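Local structure of protein HRI1 (Saccharomyces cerevisiae, 3RBY) at residues Cys107-Gly112 with Ser125-Trp130; Val133-Glu138 with Phe150-Arg155; Ile157-Thr162 with Trp238-Tyr243; Phe194-Glu199 with Phe207-Gly212. The protein is of unknown function and non-essential, but interacts with the protein HRR25 and may interact with SEC72. One frame throughout, in Å; residues are numbered along the deposited sequence.

In the fold
Three of the four contacts are antiparallel strand pairs; contact 2 joins two irregular parts of the linker between the two beta sheets. Contact 1 belongs to the sheet of the N-terminal half, whereas contacts 3 and 4 share the sheet of the C-terminal half, with contact 4 nested inside the chain loop that contact 3 closes. All four are partly buried; contacts 1 and 3 are mostly buried, whereas contact 4 has exposed Phe207 and Ser210 on an outermost strand. Carboxylates mark contact 1, apolar side chains and a bulge mark contacts 3 and 4, and contact 2 relies on van der Waals touches beside a sulfate. Contacts 2 and 4 meet through Glu138 and Leu198 and through a long, weak ion pair between Arg155 and Glu199.

Contact 1: Cys107-Gly112 with Ser125-Trp130; sequences CVEETG and SFREMW. Unlike the reference sequence in segment 125-130: Met129 (reference Leu).
Glu110 lies alongside the indole of Trp130 in a beta hairpin made by strands 108-114 and 124-132, an illustration of how one face of a two-stranded ladder can collect polar as well as aromatic groups. With CG anti to the backbone N (chi1 172°) and the chain extended beyond it, the carboxylate reaches the edge of the indole, where Trp130 NE1 donates to the anti lone pair of Glu110 OE1 at 2.9 Å. The other oxygen, OE2, sits at the rim of the Phe126 ring, 3.5 Å from CE2, with the carboxylate and ring planes nearly perpendicular, and is hydrogen-bonded to a triethylene glycol molecule, probably from the crystallisation liquor. Glu128 runs beside Glu110, bringing two carboxylate oxygens, Glu110 OE1 and Glu128 OE1, to 3.4 Å. Their repulsion is probably eased by the salt bridge from Glu128 to Arg37 of strand 33-38. Trp100 stacks on Trp130 from strand 96-102.

The other face carries Glu109, Met129, Thr111 and Arg127. Met129 SD packs on Glu109 CB at 3.6 Å, and Arg127, bent at chi3, turns its guanidinium back to Glu109 in a salt bridge; Pro17 of the second subunit packs on both charged side chains. Toward the loop that joins the two strands, Gly112 CA makes a CH-pi contact over the Phe126 face, 4.1 Å from the ring centroid.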
loop_
_atom_site.group_PDB
_atom_site.type_symbol
_atom_site.label_atom_id
_atom_site.label_comp_id
_atom_site.label_asym_id
_atom_site.label_seq_id
_atom_site.Cartn_x
_atom_site.Cartn_y
_atom_site.Cartn_z
ATOM N N CYS A 107 -5.010 4.709 4.577
ATOM C CA CYS A 107 -3.629 5.198 4.555
ATOM C C CYS A 107 -3.548 6.560 5.228
ATOM O O CYS A 107 -4.582 7.161 5.559
ATOM C CB CYS A 107 -3.115 5.335 3.116
ATOM S SG CYS A 107 -2.703 3.758 2.376
ATOM N N VAL A 108 -2.321 7.054 5.394
ATOM C CA VAL A 108 -2.078 8.262 6.173
ATOM C C VAL A 108 -1.063 9.154 5.476
ATOM O O VAL A 108 0.089 8.743 5.237
ATOM C CB VAL A 108 -1.534 7.939 7.581
ATOM C CG1 VAL A 108 -1.419 9.223 8.427
ATOM C CG2 VAL A 108 -2.409 6.904 8.285
ATOM N N GLU A 109 -1.479 10.375 5.157
ATOM C CA GLU A 109 -0.569 11.326 4.519
ATOM C C GLU A 109 0.227 12.104 5.575
ATOM O O GLU A 109 -0.362 12.822 6.404
ATOM C CB GLU A 109 -1.347 12.314 3.632
ATOM C CG GLU A 109 -0.469 13.439 3.052
ATOM C CD GLU A 109 -1.282 14.560 2.422
ATOM O OE1 GLU A 109 -1.265 14.676 1.178
ATOM O OE2 GLU A 109 -1.926 15.333 3.171
ATOM N N GLU A 110 1.553 11.969 5.541
ATOM C CA GLU A 110 2.420 12.797 6.380
ATOM C C GLU A 110 2.992 13.945 5.548
ATOM O O GLU A 110 3.554 13.718 4.475
ATOM C CB GLU A 110 3.576 11.981 6.977
ATOM C CG GLU A 110 4.619 12.835 7.692
ATOM C CD GLU A 110 5.943 12.108 7.912
ATOM O OE1 GLU A 110 6.082 10.938 7.471
ATOM O OE2 GLU A 110 6.855 12.714 8.521
ATOM N N THR A 111 2.855 15.173 6.043
ATOM C CA THR A 111 3.419 16.332 5.357
ATOM C C THR A 111 4.235 17.182 6.318
ATOM O O THR A 111 4.080 17.077 7.544
ATOM C CB THR A 111 2.327 17.219 4.743
ATOM O OG1 THR A 111 1.416 17.636 5.772
ATOM C CG2 THR A 111 1.580 16.452 3.674
ATOM N N GLY A 112 5.098 18.022 5.754
ATOM C CA GLY A 112 5.874 18.951 6.549
ATOM C C GLY A 112 6.906 19.726 5.742
ATOM O O GLY A 112 7.059 19.528 4.529
ATOM N N SER A 125 9.379 21.566 1.457
ATOM C CA SER A 125 8.203 20.837 1.891
ATOM C C SER A 125 8.276 19.402 1.359
ATOM O O SER A 125 8.767 19.154 0.244
ATOM C CB SER A 125 6.940 21.525 1.380
ATOM O OG SER A 125 6.718 21.214 0.009
ATOM N N PHE A 126 7.808 18.454 2.165
ATOM C CA PHE A 126 7.812 17.047 1.770
ATOM C C PHE A 126 6.466 16.391 2.036
ATOM O O PHE A 126 5.635 16.907 2.809
ATOM C CB PHE A 126 8.910 16.262 2.505
ATOM C CG PHE A 126 8.665 16.105 3.985
ATOM C CD1 PHE A 126 9.151 17.046 4.894
ATOM C CD2 PHE A 126 7.956 15.013 4.472
ATOM C CE1 PHE A 126 8.924 16.902 6.267
ATOM C CE2 PHE A 126 7.726 14.859 5.839
ATOM C CZ PHE A 126 8.211 15.803 6.737
ATOM N N ARG A 127 6.259 15.249 1.387
ATOM C CA ARG A 127 5.096 14.423 1.662
ATOM C C ARG A 127 5.460 12.949 1.646
ATOM O O ARG A 127 6.240 12.491 0.820
ATOM C CB ARG A 127 3.942 14.690 0.692
ATOM C CG ARG A 127 2.944 13.534 0.648
ATOM C CD ARG A 127 1.646 13.919 -0.033
ATOM N NE ARG A 127 1.871 14.833 -1.143
ATOM C CZ ARG A 127 1.183 15.952 -1.317
ATOM N NH1 ARG A 127 1.446 16.744 -2.349
ATOM N NH2 ARG A 127 0.222 16.273 -0.458
ATOM N N GLU A 128 4.878 12.213 2.581
ATOM C CA GLU A 128 5.083 10.784 2.652
ATOM C C GLU A 128 3.750 10.117 2.839
ATOM O O GLU A 128 2.943 10.560 3.651
ATOM C CB GLU A 128 6.023 10.437 3.802
ATOM C CG GLU A 128 7.459 10.664 3.426
ATOM C CD GLU A 128 8.378 10.699 4.615
ATOM O OE1 GLU A 128 8.482 11.781 5.228
ATOM O OE2 GLU A 128 8.997 9.661 4.937
ATOM N N MET A 129 3.520 9.056 2.074
ATOM C CA MET A 129 2.296 8.288 2.205
ATOM C C MET A 129 2.578 6.996 2.955
ATOM O O MET A 129 3.555 6.291 2.658
ATOM C CB MET A 129 1.711 8.008 0.829
ATOM C CG MET A 129 0.224 8.315 0.714
ATOM S SD MET A 129 -0.149 10.015 1.153
ATOM C CE MET A 129 1.157 10.798 0.262
ATOM N N TRP A 130 1.714 6.692 3.924
ATOM C CA TRP A 130 1.925 5.550 4.807
ATOM C C TRP A 130 0.781 4.559 4.801
ATOM O O TRP A 130 -0.394 4.940 4.893
ATOM C CB TRP A 130 2.166 5.996 6.260
ATOM C CG TRP A 130 3.390 6.815 6.421
ATOM C CD1 TRP A 130 3.478 8.178 6.351
ATOM C CD2 TRP A 130 4.724 6.336 6.649
ATOM N NE1 TRP A 130 4.782 8.576 6.536
ATOM C CE2 TRP A 130 5.569 7.470 6.716
ATOM C CE3 TRP A 130 5.286 5.064 6.811
ATOM C CZ2 TRP A 130 6.943 7.367 6.938
ATOM C CZ3 TRP A 130 6.645 4.962 7.025
ATOM C CH2 TRP A 130 7.461 6.108 7.095
#

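Contact 2: Val133-Glu138 with Phe150-Arg155; sequences VDPSRE and FSSNAR. With SO4 (sulfate ion), chain F.
With CG anti to the backbone N in both Asp134 (chi1 177°) and Phe150 (chi1 179°), the carboxylate meets the rim of the ring: Asp134 OD2 lies 3.5 Å from Phe150 CE2, at the edge and near the ring plane, and the two flat groups stand 71° apart. The carboxylate is held by its own chain. Asp134 OD1 accepts from the backbone N of Ser136 at 2.8 Å on its anti side, an Asx turn, and also from the Ser136 hydroxyl on its syn side, within a type I beta turn from Asp134 to Arg137. This double grip limits rotation of the group that faces Phe150. Next to it, Pro135 CG rests on the methyl CB of Ala154 at 3.9 Å, an apolar touch between two parts of one linker. A sulfate, probably from the crystallisation liquor, lies between Ser136 and the Ala154-Arg155 backbone: Arg155 N donates to its O1 at 3.0 Å, and Ser136 CA is 3.5 Å from its O2. Arg137 forms a salt bridge with Asp139 of the second subunit. Both segments belong to the linker between strands 124-132 and 156-161, where Pro135 packs on Ile173 and Arg155 on Val172, two residues of strand 166-173.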
loop_
_atom_site.group_PDB
_atom_site.type_symbol
_atom_site.label_atom_id
_atom_site.label_comp_id
_atom_site.label_asym_id
_atom_site.label_seq_id
_atom_site.Cartn_x
_atom_site.Cartn_y
_atom_site.Cartn_z
ATOM N N VAL A 133 -0.237 -1.512 8.519
ATOM C CA VAL A 133 -0.117 -2.911 8.181
ATOM C C VAL A 133 -0.367 -3.728 9.471
ATOM O O VAL A 133 -0.293 -3.180 10.581
ATOM C CB VAL A 133 1.274 -3.105 7.501
ATOM C CG1 VAL A 133 2.233 -3.927 8.330
ATOM C CG2 VAL A 133 1.123 -3.640 6.080
ATOM N N ASP A 134 -0.701 -5.008 9.341
ATOM C CA ASP A 134 -1.089 -5.810 10.507
ATOM C C ASP A 134 0.128 -6.544 11.050
ATOM O O ASP A 134 0.604 -7.512 10.438
ATOM C CB ASP A 134 -2.193 -6.807 10.145
ATOM C CG ASP A 134 -2.577 -7.720 11.316
ATOM O OD1 ASP A 134 -1.805 -7.807 12.296
ATOM O OD2 ASP A 134 -3.651 -8.364 11.251
ATOM N N PRO A 135 0.639 -6.081 12.203
ATOM C CA PRO A 135 1.919 -6.553 12.750
ATOM C C PRO A 135 1.872 -7.990 13.217
ATOM O O PRO A 135 2.921 -8.589 13.450
ATOM C CB PRO A 135 2.171 -5.615 13.946
ATOM C CG PRO A 135 0.844 -5.030 14.277
ATOM C CD PRO A 135 0.097 -4.944 12.970
ATOM N N SER A 136 0.674 -8.535 13.360
ATOM C CA SER A 136 0.546 -9.913 13.811
ATOM C C SER A 136 0.672 -10.925 12.667
ATOM O O SER A 136 0.589 -12.125 12.916
ATOM C CB SER A 136 -0.750 -10.119 14.587
ATOM O OG SER A 136 -1.882 -9.806 13.796
ATOM N N ARG A 137 0.895 -10.445 11.435
ATOM C CA ARG A 137 1.124 -11.323 10.272
ATOM C C ARG A 137 2.586 -11.339 9.857
ATOM O O ARG A 137 3.288 -10.332 10.016
ATOM C CB ARG A 137 0.310 -10.841 9.073
ATOM C CG ARG A 137 -1.080 -10.415 9.461
ATOM C CD ARG A 137 -1.842 -11.606 9.972
ATOM N NE ARG A 137 -2.649 -12.190 8.911
ATOM C CZ ARG A 137 -3.981 -12.130 8.875
ATOM N NH1 ARG A 137 -4.634 -12.673 7.856
ATOM N NH2 ARG A 137 -4.663 -11.537 9.863
ATOM N N GLU A 138 3.043 -12.460 9.297
ATOM C CA GLU A 138 4.408 -12.515 8.754
ATOM C C GLU A 138 4.526 -11.886 7.355
ATOM O O GLU A 138 5.623 -11.538 6.912
ATOM C CB GLU A 138 4.969 -13.937 8.776
ATOM C CG GLU A 138 4.574 -14.821 7.596
ATOM C CD GLU A 138 5.162 -16.226 7.715
ATOM O OE1 GLU A 138 5.140 -16.971 6.714
ATOM O OE2 GLU A 138 5.641 -16.588 8.817
ATOM N N PHE A 150 -10.233 -2.128 12.988
ATOM C CA PHE A 150 -9.072 -2.991 13.164
ATOM C C PHE A 150 -8.619 -3.010 14.610
ATOM O O PHE A 150 -8.376 -1.961 15.214
ATOM C CB PHE A 150 -7.906 -2.565 12.276
ATOM C CG PHE A 150 -6.683 -3.414 12.459
ATOM C CD1 PHE A 150 -5.572 -2.915 13.125
ATOM C CD2 PHE A 150 -6.652 -4.723 11.995
ATOM C CE1 PHE A 150 -4.441 -3.704 13.319
ATOM C CE2 PHE A 150 -5.519 -5.522 12.185
ATOM C CZ PHE A 150 -4.414 -5.013 12.849
ATOM N N SER A 151 -8.502 -4.210 15.160
ATOM C CA SER A 151 -7.951 -4.381 16.496
ATOM C C SER A 151 -6.823 -5.390 16.423
ATOM O O SER A 151 -6.911 -6.384 15.689
ATOM C CB SER A 151 -9.028 -4.879 17.460
ATOM O OG SER A 151 -9.411 -6.220 17.166
ATOM N N SER A 152 -5.746 -5.137 17.157
ATOM C CA SER A 152 -4.659 -6.110 17.206
ATOM C C SER A 152 -4.358 -6.494 18.647
ATOM O O SER A 152 -4.197 -5.627 19.516
ATOM C CB SER A 152 -3.397 -5.580 16.509
ATOM O OG SER A 152 -2.671 -6.646 15.914
ATOM N N ASN A 153 -4.305 -7.796 18.899
ATOM C CA ASN A 153 -3.808 -8.289 20.173
ATOM C C ASN A 153 -2.271 -8.238 20.196
ATOM O O ASN A 153 -1.628 -8.726 21.140
ATOM C CB ASN A 153 -4.305 -9.719 20.418
ATOM C CG ASN A 153 -4.939 -9.892 21.792
ATOM O OD1 ASN A 153 -5.786 -9.086 22.202
ATOM N ND2 ASN A 153 -4.516 -10.933 22.521
ATOM N N ALA A 154 -1.701 -7.621 19.158
ATOM C CA ALA A 154 -0.260 -7.641 18.936
ATOM C C ALA A 154 0.503 -7.112 20.138
ATOM O O ALA A 154 0.234 -6.011 20.635
ATOM C CB ALA A 154 0.117 -6.862 17.692
ATOM N N ARG A 155 1.452 -7.915 20.603
ATOM C CA ARG A 155 2.362 -7.492 21.652
ATOM C C ARG A 155 3.099 -6.217 21.249
ATOM O O ARG A 155 3.317 -5.941 20.047
ATOM C CB ARG A 155 3.378 -8.592 21.941
ATOM C CG ARG A 155 4.318 -8.819 20.791
ATOM C CD ARG A 155 5.228 -9.998 21.051
ATOM N NE ARG A 155 5.987 -10.298 19.843
ATOM C CZ ARG A 155 7.140 -10.956 19.831
ATOM N NH1 ARG A 155 7.664 -11.390 20.972
ATOM N NH2 ARG A 155 7.768 -11.170 18.681
HETATM S S SO4 F . 1.665 -11.354 17.945
HETATM O O1 SO4 F . 2.014 -10.363 18.974
HETATM O O2 SO4 F . 2.217 -10.967 16.642
HETATM O O3 SO4 F . 0.205 -11.423 17.817
HETATM O O4 SO4 F . 2.236 -12.661 18.339
#

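Contact 3: Ile157-Thr162 with Trp238-Tyr243; sequences IVLKVT and WEVIEY
Strands 157-161 and 238-243 run antiparallel, their short axes 144° apart, and a classic beta bulge places Ile241 and Glu242 together opposite Val158. The carbonyl of Val158 shows the consequence: its oxygen accepts from Ile241 N at 2.9 Å and only weakly from Glu242 N. Beyond the bulge the ladder resumes one residue out of step, and Lys160 and Glu239 exchange backbone bonds in both directions.

On one face, Leu159 crosses the Trp238 side chain at about a right angle and packs its CG on Val240 CG2 at 3.9 Å. Farther along, Ile157 lies beside Tyr243, both pointing the same way, with Ile157 CD1 at 3.5 Å from Tyr243 CE1. The extra bulge residue, Ile241, serves the other face. Its CG1 occupies the position between backbone N and carbonyl carbon (chi1 67°), from which CG1 reaches Val158 CG1 at 3.9 Å, and CG2 touches Lys160 CB. The extended Glu242 passes Val158 toward Ser28 and Asp30, which bind its carboxylate. Strand 156-161 pairs on its other edge with strand 166-173, and Trp238 also packs on Val170 there and on Leu181 of strand 176-183.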
loop_
_atom_site.group_PDB
_atom_site.type_symbol
_atom_site.label_atom_id
_atom_site.label_comp_id
_atom_site.label_asym_id
_atom_site.label_seq_id
_atom_site.Cartn_x
_atom_site.Cartn_y
_atom_site.Cartn_z
ATOM N N ILE A 157 6.549 -4.323 22.715
ATOM C CA ILE A 157 7.685 -4.498 23.623
ATOM C C ILE A 157 8.857 -3.616 23.207
ATOM O O ILE A 157 9.212 -3.558 22.033
ATOM C CB ILE A 157 8.139 -5.983 23.689
ATOM C CG1 ILE A 157 6.986 -6.875 24.185
ATOM C CG2 ILE A 157 9.362 -6.138 24.589
ATOM C CD1 ILE A 157 7.259 -8.380 24.083
ATOM N N VAL A 158 9.443 -2.905 24.166
ATOM C CA VAL A 158 10.555 -2.017 23.861
ATOM C C VAL A 158 11.698 -2.254 24.851
ATOM O O VAL A 158 11.464 -2.318 26.066
ATOM C CB VAL A 158 10.121 -0.536 23.902
ATOM C CG1 VAL A 158 11.266 0.392 23.485
ATOM C CG2 VAL A 158 8.910 -0.308 23.003
ATOM N N LEU A 159 12.919 -2.418 24.327
ATOM C CA LEU A 159 14.121 -2.482 25.158
ATOM C C LEU A 159 15.012 -1.294 24.841
ATOM O O LEU A 159 15.114 -0.852 23.688
ATOM C CB LEU A 159 14.894 -3.787 24.982
ATOM C CG LEU A 159 14.244 -5.046 25.568
ATOM C CD1 LEU A 159 13.098 -5.512 24.686
ATOM C CD2 LEU A 159 15.272 -6.147 25.693
ATOM N N LYS A 160 15.634 -0.764 25.886
ATOM C CA LYS A 160 16.499 0.393 25.758
ATOM C C LYS A 160 17.859 0.093 26.379
ATOM O O LYS A 160 17.958 -0.483 27.469
ATOM C CB LYS A 160 15.857 1.585 26.464
ATOM C CG LYS A 160 16.453 2.947 26.134
ATOM C CD LYS A 160 15.568 4.037 26.777
ATOM C CE LYS A 160 16.104 5.455 26.534
ATOM N NZ LYS A 160 17.382 5.708 27.257
ATOM N N VAL A 161 18.910 0.501 25.683
ATOM C CA VAL A 161 20.268 0.220 26.131
ATOM C C VAL A 161 20.582 1.013 27.383
ATOM O O VAL A 161 20.357 2.236 27.433
ATOM C CB VAL A 161 21.315 0.534 25.031
ATOM C CG1 VAL A 161 22.534 1.228 25.605
ATOM C CG2 VAL A 161 21.723 -0.738 24.340
ATOM N N THR A 162 21.139 0.326 28.379
ATOM C CA THR A 162 21.544 0.946 29.639
ATOM C C THR A 162 23.059 0.849 29.845
ATOM O O THR A 162 23.532 0.247 30.808
ATOM C CB THR A 162 20.829 0.302 30.841
ATOM O OG1 THR A 162 21.216 -1.074 30.950
ATOM C CG2 THR A 162 19.319 0.387 30.671
ATOM N N TRP A 238 20.404 -4.194 28.407
ATOM C CA TRP A 238 19.242 -3.461 27.962
ATOM C C TRP A 238 18.215 -3.565 29.055
ATOM O O TRP A 238 18.175 -4.570 29.770
ATOM C CB TRP A 238 18.662 -4.086 26.703
ATOM C CG TRP A 238 19.613 -4.090 25.565
ATOM C CD1 TRP A 238 20.771 -4.819 25.454
ATOM C CD2 TRP A 238 19.495 -3.329 24.361
ATOM N NE1 TRP A 238 21.383 -4.545 24.250
ATOM C CE2 TRP A 238 20.618 -3.639 23.557
ATOM C CE3 TRP A 238 18.552 -2.417 23.882
ATOM C CZ2 TRP A 238 20.814 -3.068 22.293
ATOM C CZ3 TRP A 238 18.747 -1.840 22.636
ATOM C CH2 TRP A 238 19.873 -2.171 21.852
ATOM N N GLU A 239 17.378 -2.536 29.162
ATOM C CA GLU A 239 16.243 -2.545 30.072
ATOM C C GLU A 239 14.951 -2.641 29.259
ATOM O O GLU A 239 14.779 -1.928 28.261
ATOM C CB GLU A 239 16.243 -1.262 30.920
ATOM C CG GLU A 239 15.269 -1.293 32.100
ATOM C CD GLU A 239 15.020 0.092 32.707
ATOM O OE1 GLU A 239 14.027 0.238 33.470
ATOM O OE2 GLU A 239 15.807 1.033 32.410
ATOM N N VAL A 240 14.055 -3.532 29.665
ATOM C CA VAL A 240 12.712 -3.589 29.087
ATOM C C VAL A 240 11.899 -2.415 29.626
ATOM O O VAL A 240 11.439 -2.455 30.774
ATOM C CB VAL A 240 11.977 -4.876 29.495
ATOM C CG1 VAL A 240 10.516 -4.807 29.030
ATOM C CG2 VAL A 240 12.684 -6.116 28.937
ATOM N N ILE A 241 11.713 -1.371 28.824
ATOM C CA ILE A 241 10.995 -0.184 29.323
ATOM C C ILE A 241 9.505 -0.205 28.983
ATOM O O ILE A 241 8.737 0.690 29.375
ATOM C CB ILE A 241 11.631 1.113 28.807
ATOM C CG1 ILE A 241 11.441 1.215 27.283
ATOM C CG2 ILE A 241 13.108 1.161 29.184
ATOM C CD1 ILE A 241 11.895 2.557 26.660
ATOM N N GLU A 242 9.106 -1.227 28.236
ATOM C CA GLU A 242 7.713 -1.422 27.859
ATOM C C GLU A 242 7.487 -2.920 27.604
ATOM O O GLU A 242 8.290 -3.581 26.914
ATOM C CB GLU A 242 7.370 -0.598 26.608
ATOM C CG GLU A 242 5.917 -0.768 26.145
ATOM C CD GLU A 242 5.570 0.084 24.921
ATOM O OE1 GLU A 242 6.384 0.952 24.523
ATOM O OE2 GLU A 242 4.473 -0.113 24.351
ATOM N N TYR A 243 6.410 -3.459 28.168
ATOM C CA TYR A 243 6.089 -4.865 27.979
ATOM C C TYR A 243 4.580 -5.124 27.987
ATOM O O TYR A 243 4.020 -5.556 29.000
ATOM C CB TYR A 243 6.781 -5.715 29.051
ATOM C CG TYR A 243 6.930 -7.173 28.663
ATOM C CD1 TYR A 243 7.977 -7.585 27.842
ATOM C CD2 TYR A 243 6.027 -8.136 29.111
ATOM C CE1 TYR A 243 8.129 -8.920 27.476
ATOM C CE2 TYR A 243 6.168 -9.485 28.750
ATOM C CZ TYR A 243 7.223 -9.869 27.933
ATOM O OH TYR A 243 7.378 -11.199 27.572
#

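Contact 4: Phe194-Glu199 with Phe207-Gly212; sequences FIRLLE and FLLSYG
Leu197 covers one face of the Phe207 ring in the beta hairpin of strands 192-199 and 205-211: its CD2 stands over the ring centre, 4.0 Å from the centroid, in a CH-pi contact. Ile195 CG2 fits against the edge of the same ring, so the two branched side chains touch it at one face and one edge. A classic beta bulge puts Leu208 and Leu209 together opposite Arg196 and sends the two leucines to different neighbours: Leu208 packs its CG on Leu198 CB at 4.2 Å, whereas Leu209 sends CD2 into the shallow hollow between Arg196 N, 3.7 Å away, and Phe194 CB. Its other methyl, CD1, lies over one face of the Arg196 guanidinium, whose nitrogens bond to Phe22 and Gln178. Phe194 and Tyr211 run side by side and both meet Phe51, a neighbour outside the hairpin. In the bulge itself, Arg196 O accepts from Leu208 N at 2.9 Å and only weakly from Leu209 N at 3.4 Å.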
loop_
_atom_site.group_PDB
_atom_site.type_symbol
_atom_site.label_atom_id
_atom_site.label_comp_id
_atom_site.label_asym_id
_atom_site.label_seq_id
_atom_site.Cartn_x
_atom_site.Cartn_y
_atom_site.Cartn_z
ATOM N N PHE A 194 21.901 -1.948 12.998
ATOM C CA PHE A 194 20.448 -2.025 12.873
ATOM C C PHE A 194 20.037 -3.463 12.645
ATOM O O PHE A 194 20.794 -4.255 12.088
ATOM C CB PHE A 194 19.934 -1.197 11.695
ATOM C CG PHE A 194 20.357 0.243 11.723
ATOM C CD1 PHE A 194 19.748 1.151 12.588
ATOM C CD2 PHE A 194 21.361 0.698 10.868
ATOM C CE1 PHE A 194 20.140 2.493 12.610
ATOM C CE2 PHE A 194 21.759 2.034 10.879
ATOM C CZ PHE A 194 21.149 2.937 11.752
ATOM N N ILE A 195 18.830 -3.804 13.065
ATOM C CA ILE A 195 18.264 -5.087 12.703
ATOM C C ILE A 195 16.780 -4.941 12.412
ATOM O O ILE A 195 16.088 -4.093 13.009
ATOM C CB ILE A 195 18.443 -6.112 13.810
ATOM C CG1 ILE A 195 17.835 -5.575 15.101
ATOM C CG2 ILE A 195 19.920 -6.414 14.009
ATOM C CD1 ILE A 195 17.467 -6.665 16.093
ATOM N N ARG A 196 16.317 -5.747 11.466
ATOM C CA ARG A 196 14.903 -5.932 11.227
ATOM C C ARG A 196 14.705 -7.432 11.302
ATOM O O ARG A 196 15.301 -8.185 10.530
ATOM C CB ARG A 196 14.502 -5.411 9.857
ATOM C CG ARG A 196 13.440 -4.347 9.912
ATOM C CD ARG A 196 12.320 -4.636 8.956
ATOM N NE ARG A 196 12.639 -4.220 7.603
ATOM C CZ ARG A 196 12.624 -2.965 7.142
ATOM N NH1 ARG A 196 12.922 -2.749 5.871
ATOM N NH2 ARG A 196 12.323 -1.931 7.915
ATOM N N LEU A 197 13.914 -7.863 12.273
ATOM C CA LEU A 197 13.775 -9.275 12.558
ATOM C C LEU A 197 12.307 -9.634 12.416
ATOM O O LEU A 197 11.440 -8.840 12.790
ATOM C CB LEU A 197 14.216 -9.538 13.993
ATOM C CG LEU A 197 15.388 -10.448 14.328
ATOM C CD1 LEU A 197 15.397 -10.633 15.834
ATOM C CD2 LEU A 197 15.293 -11.805 13.615
ATOM N N LEU A 198 12.021 -10.819 11.882
ATOM C CA LEU A 198 10.644 -11.255 11.717
ATOM C C LEU A 198 10.468 -12.628 12.339
ATOM O O LEU A 198 11.197 -13.570 11.995
ATOM C CB LEU A 198 10.265 -11.282 10.229
ATOM C CG LEU A 198 8.860 -11.752 9.817
ATOM C CD1 LEU A 198 7.787 -10.791 10.310
ATOM C CD2 LEU A 198 8.777 -11.908 8.289
ATOM N N GLU A 199 9.523 -12.742 13.271
ATOM C CA GLU A 199 9.154 -14.054 13.804
ATOM C C GLU A 199 8.075 -14.663 12.910
ATOM O O GLU A 199 6.932 -14.199 12.886
ATOM C CB GLU A 199 8.682 -13.986 15.260
ATOM C CG GLU A 199 8.070 -15.311 15.742
ATOM C CD GLU A 199 7.623 -15.286 17.206
ATOM O OE1 GLU A 199 6.580 -15.912 17.537
ATOM O OE2 GLU A 199 8.321 -14.651 18.030
ATOM N N PHE A 207 16.237 -12.758 9.879
ATOM C CA PHE A 207 16.778 -11.408 9.684
ATOM C C PHE A 207 16.458 -10.886 8.311
ATOM O O PHE A 207 17.011 -11.359 7.321
ATOM C CB PHE A 207 18.304 -11.399 9.870
ATOM C CG PHE A 207 18.739 -11.558 11.302
ATOM C CD1 PHE A 207 18.839 -10.451 12.140
ATOM C CD2 PHE A 207 19.030 -12.813 11.822
ATOM C CE1 PHE A 207 19.230 -10.594 13.477
ATOM C CE2 PHE A 207 19.417 -12.965 13.155
ATOM C CZ PHE A 207 19.518 -11.854 13.983
ATOM N N LEU A 208 15.586 -9.896 8.238
ATOM C CA LEU A 208 15.276 -9.269 6.963
ATOM C C LEU A 208 16.390 -8.302 6.601
ATOM O O LEU A 208 16.602 -7.962 5.433
ATOM C CB LEU A 208 13.955 -8.516 7.061
ATOM C CG LEU A 208 12.744 -9.370 7.421
ATOM C CD1 LEU A 208 11.469 -8.571 7.198
ATOM C CD2 LEU A 208 12.719 -10.679 6.611
ATOM N N LEU A 209 17.098 -7.859 7.631
ATOM C CA LEU A 209 18.125 -6.852 7.483
ATOM C C LEU A 209 18.975 -6.864 8.751
ATOM O O LEU A 209 18.477 -7.134 9.857
ATOM C CB LEU A 209 17.464 -5.505 7.231
ATOM C CG LEU A 209 18.114 -4.163 7.521
ATOM C CD1 LEU A 209 17.069 -3.107 7.216
ATOM C CD2 LEU A 209 18.542 -4.045 8.973
ATOM N N SER A 210 20.270 -6.630 8.572
ATOM C CA SER A 210 21.233 -6.693 9.661
ATOM C C SER A 210 22.495 -5.950 9.255
ATOM O O SER A 210 23.253 -6.405 8.398
ATOM C CB SER A 210 21.562 -8.146 10.005
ATOM O OG SER A 210 22.664 -8.223 10.892
ATOM N N TYR A 211 22.707 -4.796 9.875
ATOM C CA TYR A 211 23.801 -3.917 9.521
ATOM C C TYR A 211 24.647 -3.605 10.748
ATOM O O TYR A 211 24.116 -3.194 11.784
ATOM C CB TYR A 211 23.256 -2.623 8.934
ATOM C CG TYR A 211 24.336 -1.663 8.521
ATOM C CD1 TYR A 211 24.907 -0.803 9.442
ATOM C CD2 TYR A 211 24.798 -1.620 7.208
ATOM C CE1 TYR A 211 25.900 0.081 9.078
ATOM C CE2 TYR A 211 25.801 -0.730 6.824
ATOM C CZ TYR A 211 26.352 0.120 7.770
ATOM O OH TYR A 211 27.345 1.019 7.408
ATOM N N GLY A 212 25.956 -3.810 10.637
ATOM C CA GLY A 212 26.867 -3.439 11.708
ATOM C C GLY A 212 27.520 -4.649 12.351
ATOM O O GLY A 212 27.031 -5.780 12.232
#